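Nitroreductase (PDB 3PXV) binds flavin mononucleotide and, as a member of the nitroreductase family, probably acts as an FMN-dependent oxidoreductase. Local coordinates at residues Glu27-Ile32 with Val52-Glu57; Glu65-Leu70 with Asn80-Arg85. One frame throughout, in Å; residues are numbered along the deposited sequence. Where two conformers were deposited one is given.

Overall arrangement
Both contacts belong to the nitroreductase fold and follow one another along the chain, contact 1 closing before contact 2 opens. Helix 56-72 is common to them: its first turn ends the 52-57 segment of contact 1, and its later turns supply 65-70 of contact 2. The centres stand 25 Å apart and the nearest atoms about 9 Å, so the two do not touch. Contact 1 packs helix 26-36 against strand 50-53, an outermost strand of the chain's antiparallel sheet, where the second subunit joins. Contact 2 pairs helix 56-72 with helix 77-84, where the side chain of Ile82 comes within about 8 Å of a bound FMN. One helix thus leads from the subunit interface toward the flavin's surroundings.

Contact 1: Glu27-Ile32 with Val52-Glu57; sequences ELLQAI and VVKNKE
The ammonium NZ of Lys54, whose carbon chain lies against Leu29, is gripped by two carboxylates: Asp26, directly before the 27-32 segment, and Glu189 of the second subunit, each in a salt bridge. The bend in the chain at chi3 (-55°) turns NZ away from the extended course of the side chain, while CD stays against the leucine. CD1 of Leu29 approaches CD of Lys54 to 3.4 Å, tighter than usual carbon contact, and the lysine CG lies 4.1 Å from the same methyl. The other CD1 neighbour is CG1 of Val52, at 4.0 Å. CD1 of Leu29 thus makes the closest approaches, with its CD2 a little further from CG1 of Val52, and there is no hydrogen bond between the segments. The backbones stay well apart, 7.6 Å between CA of Leu29 and CA of Val52, so this is helix-on-sheet packing through side chains: in the nitroreductase fold helix 26-36 lies against strand 50-53, outermost in the sheet of its own chain. Val52 and Val53 carry that sheet across the dimer interface, pairing in a parallel beta ladder with a strand of the second subunit, whose Tyr187 OH is hydrogen-bonded to OE1 of Gln30. Val52 places CG1 anti to its backbone N (chi1 175°), and this is the branch that meets the leucine. Both residues also pack on the next strand, Leu29 on Cys95 and Val52 on Ile97.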
ATOM      1  N   GLU B  27     -11.176  21.714   2.011  1.00 58.43           N
ATOM      2  CA  GLU B  27      -9.805  22.051   1.614  0.50 59.00           C
ATOM      3  C   GLU B  27      -8.895  20.852   1.922  1.00 57.22           C
ATOM      4  O   GLU B  27      -8.153  20.381   1.064  1.00 56.46           O
ATOM      5  CB  GLU B  27      -9.332  23.302   2.385  0.50 60.45           C
ATOM      6  CG  GLU B  27      -8.072  24.004   1.848  0.50 61.60           C
ATOM      7  CD  GLU B  27      -7.633  25.190   2.725  0.50 61.39           C
ATOM      8  OE1 GLU B  27      -7.648  25.059   3.968  0.50 58.53           O
ATOM      9  OE2 GLU B  27      -7.267  26.249   2.171  0.50 61.39           O
ATOM     10  N   LEU B  28      -8.982  20.340   3.151  1.00 55.05           N
ATOM     11  CA  LEU B  28      -8.164  19.196   3.571  1.00 52.14           C
ATOM     12  C   LEU B  28      -8.594  17.869   2.920  1.00 49.94           C
ATOM     13  O   LEU B  28      -7.754  17.082   2.532  1.00 48.33           O
ATOM     14  CB  LEU B  28      -8.166  19.061   5.101  1.00 52.35           C
ATOM     15  CG  LEU B  28      -7.580  20.231   5.900  1.00 55.12           C
ATOM     16  CD1 LEU B  28      -7.894  20.080   7.362  1.00 52.12           C
ATOM     17  CD2 LEU B  28      -6.079  20.382   5.681  1.00 56.76           C
ATOM     18  N   LEU B  29      -9.895  17.611   2.834  1.00 49.22           N
ATOM     19  CA  LEU B  29     -10.385  16.404   2.209  1.00 48.43           C
ATOM     20  C   LEU B  29      -9.906  16.327   0.762  1.00 50.36           C
ATOM     21  O   LEU B  29      -9.537  15.255   0.292  1.00 50.90           O
ATOM     22  CB  LEU B  29     -11.914  16.322   2.242  1.00 47.61           C
ATOM     23  CG  LEU B  29     -12.582  16.090   3.593  1.00 49.52           C
ATOM     24  CD1 LEU B  29     -14.117  16.116   3.436  1.00 43.55           C
ATOM     25  CD2 LEU B  29     -12.104  14.783   4.243  1.00 44.01           C
ATOM     26  N   GLN B  30      -9.908  17.459   0.069  1.00 51.12           N
ATOM     27  CA  GLN B  30      -9.460  17.532  -1.319  1.00 52.57           C
ATOM     28  C   GLN B  30      -7.963  17.251  -1.442  1.00 49.07           C
ATOM     29  O   GLN B  30      -7.562  16.512  -2.332  1.00 46.14           O
ATOM     30  CB  GLN B  30      -9.808  18.903  -1.930  1.00 54.30           C
ATOM     31  CG  GLN B  30      -9.448  19.070  -3.390  1.00 67.50           C
ATOM     32  CD  GLN B  30     -10.077  18.012  -4.305  1.00 78.58           C
ATOM     33  OE1 GLN B  30     -11.149  17.460  -4.013  1.00 76.76           O
ATOM     34  NE2 GLN B  30      -9.409  17.741  -5.434  1.00 79.68           N
ATOM     35  N   ALA B  31      -7.154  17.830  -0.551  1.00 47.27           N
ATOM     36  CA  ALA B  31      -5.699  17.613  -0.559  1.00 46.93           C
ATOM     37  C   ALA B  31      -5.392  16.140  -0.386  1.00 45.85           C
ATOM     38  O   ALA B  31      -4.502  15.607  -1.051  1.00 44.60           O
ATOM     39  CB  ALA B  31      -5.015  18.412   0.542  1.00 47.28           C
ATOM     40  N   ILE B  32      -6.152  15.489   0.500  1.00 44.55           N
ATOM     41  CA  ILE B  32      -5.997  14.070   0.773  1.00 42.96           C
ATOM     42  C   ILE B  32      -6.423  13.200  -0.424  1.00 42.72           C
ATOM     43  O   ILE B  32      -5.741  12.216  -0.761  1.00 41.85           O
ATOM     44  CB  ILE B  32      -6.821  13.670   2.002  1.00 43.01           C
ATOM     45  CG1 ILE B  32      -6.237  14.331   3.263  1.00 45.57           C
ATOM     46  CG2 ILE B  32      -6.885  12.134   2.131  1.00 40.26           C
ATOM     47  CD1 ILE B  32      -7.169  14.242   4.503  1.00 46.69           C
ATOM     48  N   VAL B  52     -14.956  10.042  -1.400  1.00 48.05           N
ATOM     49  CA  VAL B  52     -14.905  10.764  -0.118  1.00 47.22           C
ATOM     50  C   VAL B  52     -16.315  10.838   0.421  1.00 47.79           C
ATOM     51  O   VAL B  52     -17.129  11.608  -0.082  1.00 49.08           O
ATOM     52  CB  VAL B  52     -14.343  12.225  -0.261  1.00 48.57           C
ATOM     53  CG1 VAL B  52     -14.442  12.959   1.066  1.00 47.74           C
ATOM     54  CG2 VAL B  52     -12.892  12.221  -0.737  1.00 45.24           C
ATOM     55  N   VAL B  53     -16.598  10.049   1.449  1.00 47.03           N
ATOM     56  CA  VAL B  53     -17.928   9.959   2.003  1.00 48.11           C
ATOM     57  C   VAL B  53     -18.067  10.839   3.232  1.00 49.14           C
ATOM     58  O   VAL B  53     -17.295  10.719   4.152  1.00 49.55           O
ATOM     59  CB  VAL B  53     -18.279   8.495   2.377  1.00 47.20           C
ATOM     60  CG1 VAL B  53     -19.724   8.406   2.840  1.00 48.24           C
ATOM     61  CG2 VAL B  53     -18.061   7.589   1.197  1.00 40.04           C
ATOM     62  N   LYS B  54     -19.066  11.714   3.219  1.00 51.18           N
ATOM     63  CA  LYS B  54     -19.369  12.623   4.333  1.00 53.97           C
ATOM     64  C   LYS B  54     -20.808  12.484   4.848  1.00 53.17           C
ATOM     65  O   LYS B  54     -21.159  13.096   5.837  1.00 53.62           O
ATOM     66  CB  LYS B  54     -19.180  14.091   3.907  1.00 55.27           C
ATOM     67  CG  LYS B  54     -17.827  14.389   3.283  1.00 56.68           C
ATOM     68  CD  LYS B  54     -17.500  15.875   3.273  1.00 58.16           C
ATOM     69  CE  LYS B  54     -18.518  16.730   2.622  1.00 60.28           C
ATOM     70  NZ  LYS B  54     -18.154  18.164   2.720  1.00 55.86           N
ATOM     71  N   ASN B  55     -21.623  11.676   4.176  1.00 53.59           N
ATOM     72  CA  ASN B  55     -23.016  11.521   4.519  1.00 53.84           C
ATOM     73  C   ASN B  55     -23.164  10.660   5.771  1.00 54.28           C
ATOM     74  O   ASN B  55     -22.826   9.471   5.749  1.00 53.04           O
ATOM     75  CB  ASN B  55     -23.737  10.909   3.329  1.00 53.76           C
ATOM     76  CG  ASN B  55     -25.245  10.915   3.484  1.00 57.08           C
ATOM     77  OD1 ASN B  55     -25.825  10.022   4.106  1.00 60.85           O
ATOM     78  ND2 ASN B  55     -25.895  11.892   2.857  1.00 53.84           N
ATOM     79  N   LYS B  56     -23.675  11.258   6.848  1.00 55.54           N
ATOM     80  CA  LYS B  56     -23.800  10.567   8.137  1.00 56.63           C
ATOM     81  C   LYS B  56     -24.758   9.374   8.076  1.00 55.16           C
ATOM     82  O   LYS B  56     -24.459   8.284   8.574  1.00 50.85           O
ATOM     83  CB  LYS B  56     -24.251  11.544   9.219  1.00 58.52           C
ATOM     84  CG  LYS B  56     -24.128  11.002  10.649  1.00 67.30           C
ATOM     85  CD  LYS B  56     -24.623  12.025  11.719  1.00 77.31           C
ATOM     86  CE  LYS B  56     -24.229  11.583  13.147  1.00 81.74           C
ATOM     87  NZ  LYS B  56     -24.742  12.481  14.240  1.00 82.83           N
ATOM     88  N   GLU B  57     -25.900   9.586   7.445  1.00 56.97           N
ATOM     89  CA  GLU B  57     -26.909   8.546   7.350  1.00 59.51           C
ATOM     90  C   GLU B  57     -26.330   7.281   6.717  1.00 57.77           C
ATOM     91  O   GLU B  57     -26.450   6.197   7.290  1.00 58.44           O
ATOM     92  CB  GLU B  57     -28.136   9.049   6.566  1.00 61.16           C
ATOM     93  CG  GLU B  57     -29.243   8.014   6.365  1.00 69.83           C
ATOM     94  CD  GLU B  57     -29.803   7.487   7.680  1.00 79.19           C
ATOM     95  OE1 GLU B  57     -29.669   8.186   8.711  1.00 88.67           O
ATOM     96  OE2 GLU B  57     -30.377   6.376   7.684  1.00 78.52           O
TER

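Contact 2: Glu65-Leu70 with Asn80-Arg85; sequences EGLAYL and NRIMER
A single isoleucine, Ile82, accounts for both close approaches between these segments, offering one methyl to each of two leucines from successive turns of the facing helix. Its CG2 lies 3.9 Å from CD2 of Leu67, and this pair carries the geometry of the contact. The CD1 end is directed to CD1 of Leu70, but the modelled separation of that pair is too short for two carbons and is a doubtful feature of the model. The fork of the isoleucine explains the division of labour: with chi1 at -66°, CG1 stands anti to the carbonyl carbon and CG2 anti to the backbone N, which sends the two branches to different partners. Leu67 differs from Leu70 in that its CB does not point straight at the other helix; the far end of the side chain closes the gap. The helices are held at side-chain distance, with CA of Leu67 8.8 Å from CA of Ile82, and no hydrogen bond bridges them. Leu70 also packs on Leu139, while Arg85 touches Tyr91, an FMN-binding residue. The side chain of Ile82 comes within about 4 Å of that of Tyr136, another FMN-binding residue. The arrangement is an apolar helix-to-helix contact between consecutive helices 56-72 and 77-84, set beside the flavin pocket of a nitroreductase fold.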
ATOM      1  N   GLU B  65     -25.294  -2.310   9.485  1.00 48.15           N
ATOM      2  CA  GLU B  65     -25.330  -3.532   8.672  1.00 49.47           C
ATOM      3  C   GLU B  65     -24.081  -4.383   8.961  1.00 49.45           C
ATOM      4  O   GLU B  65     -24.175  -5.610   9.165  1.00 50.63           O
ATOM      5  CB  GLU B  65     -25.418  -3.209   7.185  1.00 47.81           C
ATOM      6  CG  GLU B  65     -25.425  -4.441   6.274  1.00 53.20           C
ATOM      7  CD  GLU B  65     -26.608  -5.389   6.504  1.00 60.48           C
ATOM      8  OE1 GLU B  65     -27.699  -4.929   6.982  1.00 58.83           O
ATOM      9  OE2 GLU B  65     -26.431  -6.591   6.168  1.00 61.21           O
ATOM     10  N   GLY B  66     -22.921  -3.734   9.000  1.00 48.48           N
ATOM     11  CA  GLY B  66     -21.670  -4.435   9.298  1.00 48.64           C
ATOM     12  C   GLY B  66     -21.784  -5.193  10.611  1.00 49.32           C
ATOM     13  O   GLY B  66     -21.579  -6.408  10.647  1.00 49.37           O
ATOM     14  N   LEU B  67     -22.152  -4.484  11.681  1.00 50.25           N
ATOM     15  CA  LEU B  67     -22.320  -5.107  12.994  1.00 51.92           C
ATOM     16  C   LEU B  67     -23.293  -6.272  12.973  1.00 50.74           C
ATOM     17  O   LEU B  67     -23.057  -7.269  13.631  1.00 51.72           O
ATOM     18  CB  LEU B  67     -22.794  -4.098  14.050  1.00 53.69           C
ATOM     19  CG  LEU B  67     -21.761  -3.068  14.469  1.00 59.17           C
ATOM     20  CD1 LEU B  67     -22.394  -2.060  15.405  1.00 63.87           C
ATOM     21  CD2 LEU B  67     -20.558  -3.774  15.138  1.00 59.53           C
ATOM     22  N   ALA B  68     -24.386  -6.134  12.229  1.00 51.40           N
ATOM     23  CA  ALA B  68     -25.427  -7.177  12.184  1.00 51.17           C
ATOM     24  C   ALA B  68     -24.949  -8.444  11.481  1.00 51.02           C
ATOM     25  O   ALA B  68     -25.343  -9.551  11.863  1.00 52.00           O
ATOM     26  CB  ALA B  68     -26.701  -6.649  11.545  1.00 50.78           C
ATOM     27  N   TYR B  69     -24.074  -8.286  10.488  1.00 49.39           N
ATOM     28  CA  TYR B  69     -23.525  -9.427   9.812  1.00 48.92           C
ATOM     29  C   TYR B  69     -22.695 -10.184  10.813  1.00 48.46           C
ATOM     30  O   TYR B  69     -22.828 -11.393  10.931  1.00 49.87           O
ATOM     31  CB  TYR B  69     -22.657  -9.022   8.611  1.00 50.83           C
ATOM     32  CG  TYR B  69     -22.200 -10.198   7.774  1.00 49.69           C
ATOM     33  CD1 TYR B  69     -23.107 -10.884   6.978  1.00 55.76           C
ATOM     34  CD2 TYR B  69     -20.883 -10.636   7.788  1.00 55.43           C
ATOM     35  CE1 TYR B  69     -22.725 -11.980   6.200  1.00 58.42           C
ATOM     36  CE2 TYR B  69     -20.481 -11.732   7.009  1.00 56.15           C
ATOM     37  CZ  TYR B  69     -21.412 -12.392   6.206  1.00 59.01           C
ATOM     38  OH  TYR B  69     -21.063 -13.474   5.413  1.00 64.82           O
ATOM     39  N   LEU B  70     -21.839  -9.467  11.535  1.00 49.55           N
ATOM     40  CA  LEU B  70     -20.987 -10.079  12.551  1.00 50.33           C
ATOM     41  C   LEU B  70     -21.844 -10.722  13.631  1.00 51.18           C
ATOM     42  O   LEU B  70     -21.599 -11.875  14.020  1.00 52.43           O
ATOM     43  CB  LEU B  70     -20.056  -9.054  13.194  1.00 49.83           C
ATOM     44  CG  LEU B  70     -18.915  -8.483  12.368  1.00 50.82           C
ATOM     45  CD1 LEU B  70     -18.205  -7.330  13.137  1.00 48.48           C
ATOM     46  CD2 LEU B  70     -17.956  -9.598  12.012  1.00 48.69           C
ATOM     47  N   ASN B  80     -18.420  -9.909  19.716  1.00 63.54           N
ATOM     48  CA  ASN B  80     -18.324  -9.648  21.139  1.00 64.51           C
ATOM     49  C   ASN B  80     -17.062  -8.844  21.491  1.00 64.84           C
ATOM     50  O   ASN B  80     -17.122  -7.980  22.357  1.00 64.67           O
ATOM     51  CB  ASN B  80     -18.410 -10.954  21.932  1.00 66.45           C
ATOM     52  CG  ASN B  80     -19.815 -11.585  21.899  1.00 65.47           C
ATOM     53  OD1 ASN B  80     -20.820 -10.903  21.690  1.00 65.76           O
ATOM     54  ND2 ASN B  80     -19.878 -12.883  22.122  1.00 53.25           N
ATOM     55  N   ARG B  81     -15.936  -9.108  20.825  1.00 64.95           N
ATOM     56  CA  ARG B  81     -14.718  -8.326  21.073  1.00 65.26           C
ATOM     57  C   ARG B  81     -15.016  -6.855  20.734  1.00 65.18           C
ATOM     58  O   ARG B  81     -14.641  -5.970  21.486  1.00 66.98           O
ATOM     59  CB  ARG B  81     -13.508  -8.864  20.287  1.00 64.14           C
ATOM     60  N   ILE B  82     -15.732  -6.618  19.631  1.00 64.18           N
ATOM     61  CA  ILE B  82     -16.156  -5.271  19.204  1.00 63.55           C
ATOM     62  C   ILE B  82     -17.129  -4.564  20.180  1.00 64.72           C
ATOM     63  O   ILE B  82     -16.967  -3.374  20.450  1.00 64.48           O
ATOM     64  CB  ILE B  82     -16.815  -5.324  17.809  1.00 62.20           C
ATOM     65  CG1 ILE B  82     -15.768  -5.733  16.768  1.00 64.82           C
ATOM     66  CG2 ILE B  82     -17.423  -3.978  17.453  1.00 56.05           C
ATOM     67  CD1 ILE B  82     -16.331  -6.355  15.538  1.00 64.92           C
HETATM   68  N   MSE B  83     -18.135  -5.268  20.702  1.00 64.54           N
HETATM   69  CA  MSE B  83     -19.063  -4.632  21.652  1.00 66.71           C
HETATM   70  C   MSE B  83     -18.377  -4.261  22.974  1.00 68.33           C
HETATM   71  O   MSE B  83     -18.821  -3.341  23.663  1.00 69.01           O
HETATM   72  CB  MSE B  83     -20.302  -5.505  21.929  1.00 66.66           C
HETATM   73  CG  MSE B  83     -21.214  -5.720  20.724  1.00 63.82           C
HETATM   74 SE   MSE B  83     -21.869  -4.120  19.795  0.75 62.53          SE
HETATM   75  CE  MSE B  83     -23.386  -3.634  20.898  1.00 60.70           C
ATOM     76  N   GLU B  84     -17.313  -4.985  23.315  1.00 70.12           N
ATOM     77  CA  GLU B  84     -16.522  -4.756  24.538  1.00 73.33           C
ATOM     78  C   GLU B  84     -15.522  -3.594  24.382  1.00 72.97           C
ATOM     79  O   GLU B  84     -15.045  -3.039  25.365  1.00 72.98           O
ATOM     80  CB  GLU B  84     -15.743  -6.037  24.897  1.00 74.23           C
ATOM     81  CG  GLU B  84     -16.619  -7.244  25.289  1.00 79.92           C
ATOM     82  CD  GLU B  84     -15.895  -8.610  25.174  1.00 85.85           C
ATOM     83  OE1 GLU B  84     -14.702  -8.648  24.763  1.00 83.33           O
ATOM     84  OE2 GLU B  84     -16.543  -9.646  25.483  1.00 81.06           O
ATOM     85  N   ARG B  85     -15.212  -3.243  23.140  1.00 72.55           N
ATOM     86  CA  ARG B  85     -14.266  -2.178  22.819  1.00 72.36           C
ATOM     87  C   ARG B  85     -14.974  -0.820  22.586  1.00 72.32           C
ATOM     88  O   ARG B  85     -14.316   0.184  22.348  1.00 74.11           O
ATOM     89  CB  ARG B  85     -13.434  -2.637  21.595  1.00 71.35           C
ATOM     90  CG  ARG B  85     -12.496  -1.616  20.975  1.00 74.60           C
ATOM     91  CD  ARG B  85     -11.428  -2.244  20.040  1.00 78.34           C
ATOM     92  NE  ARG B  85     -11.896  -2.679  18.708  1.00 75.36           N
ATOM     93  CZ  ARG B  85     -11.928  -3.935  18.235  1.00 74.94           C
ATOM     94  NH1 ARG B  85     -11.522  -4.975  18.961  1.00 74.34           N
ATOM     95  NH2 ARG B  85     -12.359  -4.157  16.992  1.00 71.17           N
TER